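PDB 1TTZ: glutaredoxin family protein from Xanthomonas campestris, which is of uncharacterised function but belongs to the glutaredoxin-like proteins of the thioredoxin clan and may therefore take part in thiol-disulfide exchange. Local coordinates for residues A[66-69]-A[70-74]. Numbering follows the deposited sequence.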
loop_
_atom_site.group_PDB
_atom_site.type_symbol
_atom_site.label_atom_id
_atom_site.label_comp_id
_atom_site.label_asym_id
_atom_site.label_seq_id
_atom_site.Cartn_x
_atom_site.Cartn_y
_atom_site.Cartn_z
ATOM N N PRO A 66 -10.197 9.136 1.416
ATOM C CA PRO A 66 -10.265 9.710 2.763
ATOM C C PRO A 66 -9.595 8.884 3.869
ATOM O O PRO A 66 -9.012 9.442 4.799
ATOM C CB PRO A 66 -11.769 9.901 2.989
ATOM C CG PRO A 66 -12.401 8.902 2.078
ATOM C CD PRO A 66 -11.544 8.982 0.842
ATOM N N ARG A 67 -9.675 7.560 3.775
ATOM C CA ARG A 67 -9.064 6.712 4.789
ATOM C C ARG A 67 -7.551 6.804 4.674
ATOM O O ARG A 67 -6.834 6.863 5.673
ATOM C CB ARG A 67 -9.498 5.254 4.615
ATOM C CG ARG A 67 -9.035 4.373 5.765
ATOM C CD ARG A 67 -9.279 2.888 5.518
ATOM N NE ARG A 67 -8.889 2.125 6.700
ATOM C CZ ARG A 67 -8.297 0.935 6.676
ATOM N NH1 ARG A 67 -8.015 0.343 5.523
ATOM N NH2 ARG A 67 -7.968 0.343 7.819
ATOM N N LEU A 68 -7.070 6.818 3.439
ATOM C CA LEU A 68 -5.646 6.908 3.191
ATOM C C LEU A 68 -5.098 8.245 3.685
ATOM O O LEU A 68 -4.134 8.287 4.447
ATOM C CB LEU A 68 -5.373 6.728 1.694
ATOM C CG LEU A 68 -3.940 6.967 1.216
ATOM C CD1 LEU A 68 -2.974 6.242 2.125
ATOM C CD2 LEU A 68 -3.795 6.486 -0.232
ATOM N N ARG A 69 -5.719 9.334 3.247
ATOM C CA ARG A 69 -5.290 10.666 3.652
ATOM C C ARG A 69 -5.325 10.810 5.173
ATOM O O ARG A 69 -4.436 11.426 5.762
ATOM C CB ARG A 69 -6.168 11.728 2.970
ATOM C CG ARG A 69 -6.013 13.158 3.498
ATOM C CD ARG A 69 -4.558 13.559 3.731
ATOM N NE ARG A 69 -3.741 13.457 2.531
ATOM C CZ ARG A 69 -2.414 13.540 2.524
ATOM N NH1 ARG A 69 -1.746 13.727 3.659
ATOM N NH2 ARG A 69 -1.751 13.424 1.381
ATOM N N ALA A 70 -6.334 10.226 5.812
ATOM C CA ALA A 70 -6.441 10.297 7.268
ATOM C C ALA A 70 -5.330 9.473 7.927
ATOM O O ALA A 70 -4.741 9.887 8.924
ATOM C CB ALA A 70 -7.816 9.792 7.728
ATOM N N TRP A 71 -5.048 8.301 7.371
ATOM C CA TRP A 71 -4.008 7.446 7.920
ATOM C C TRP A 71 -2.684 8.197 7.894
ATOM O O TRP A 71 -1.949 8.215 8.878
ATOM C CB TRP A 71 -3.905 6.161 7.103
ATOM C CG TRP A 71 -2.790 5.256 7.525
ATOM C CD1 TRP A 71 -2.716 4.517 8.670
ATOM C CD2 TRP A 71 -1.596 4.979 6.790
ATOM N NE1 TRP A 71 -1.548 3.792 8.692
ATOM C CE2 TRP A 71 -0.840 4.060 7.545
ATOM C CE3 TRP A 71 -1.091 5.418 5.558
ATOM C CZ2 TRP A 71 0.398 3.569 7.108
ATOM C CZ3 TRP A 71 0.140 4.929 5.120
ATOM C CH2 TRP A 71 0.868 4.014 5.896
ATOM N N LEU A 72 -2.393 8.826 6.764
ATOM C CA LEU A 72 -1.164 9.597 6.617
ATOM C C LEU A 72 -1.086 10.731 7.644
ATOM O O LEU A 72 -0.061 10.920 8.302
ATOM C CB LEU A 72 -1.086 10.195 5.215
ATOM C CG LEU A 72 -0.941 9.208 4.061
ATOM C CD1 LEU A 72 -1.099 9.945 2.744
ATOM C CD2 LEU A 72 0.416 8.528 4.141
ATOM N N ASP A 73 -2.174 11.481 7.779
ATOM C CA ASP A 73 -2.204 12.604 8.710
ATOM C C ASP A 73 -2.229 12.188 10.167
ATOM O O ASP A 73 -2.034 13.017 11.051
ATOM C CB ASP A 73 -3.413 13.495 8.438
ATOM C CG ASP A 73 -3.371 14.129 7.072
ATOM O OD1 ASP A 73 -2.269 14.230 6.493
ATOM O OD2 ASP A 73 -4.440 14.541 6.584
ATOM N N ALA A 74 -2.478 10.910 10.418
ATOM C CA ALA A 74 -2.535 10.400 11.781
ATOM C C ALA A 74 -1.148 10.012 12.293
ATOM O O ALA A 74 -0.996 9.630 13.452
ATOM C CB ALA A 74 -3.477 9.200 11.848
#
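R69 and D73 form an i to i+4 salt bridge on the surface of helix 65-73, the C-terminal helix of this small glutaredoxin-like domain, and illustrate how side chains on successive turns are linked. R69 NH1 gives a bond of 2.9 Å to D73 OD1, which it meets on the syn side but 33° out of the carboxylate plane, while the oxygen itself lies close to the plane of the guanidinium. Bends at chi2 (43°) and again at chi3 curl the arginine chain forward over the next turn to bring NH1 there. The guanidinium and carboxylate planes lie 35° apart. L72 CD1 sits over one face of the guanidinium, displaced toward its rim and 3.8 Å from R69 CZ, and R69 NH2 bonds to the carbonyl of A24; together these contacts would restrict the group's rotation. Around the helix, L68 turns inward: its CD1 touches W71 CE3 obliquely at 4.0 Å and L72 CG at 4.1 Å. L68 also packs on A20 and L21 of helix 12-23, and both L68 and W71 rest on L59 of strand 58-60, W71 making a cation-pi contact with R57 as well. Beneath the side chains run regular backbone bonds, among them L72 N to L68 O at 2.9 Å. A salt bridge outside and largely apolar packing within characterise an amphipathic surface helix, here consistent with the C-terminal helix of a thioredoxin-like fold.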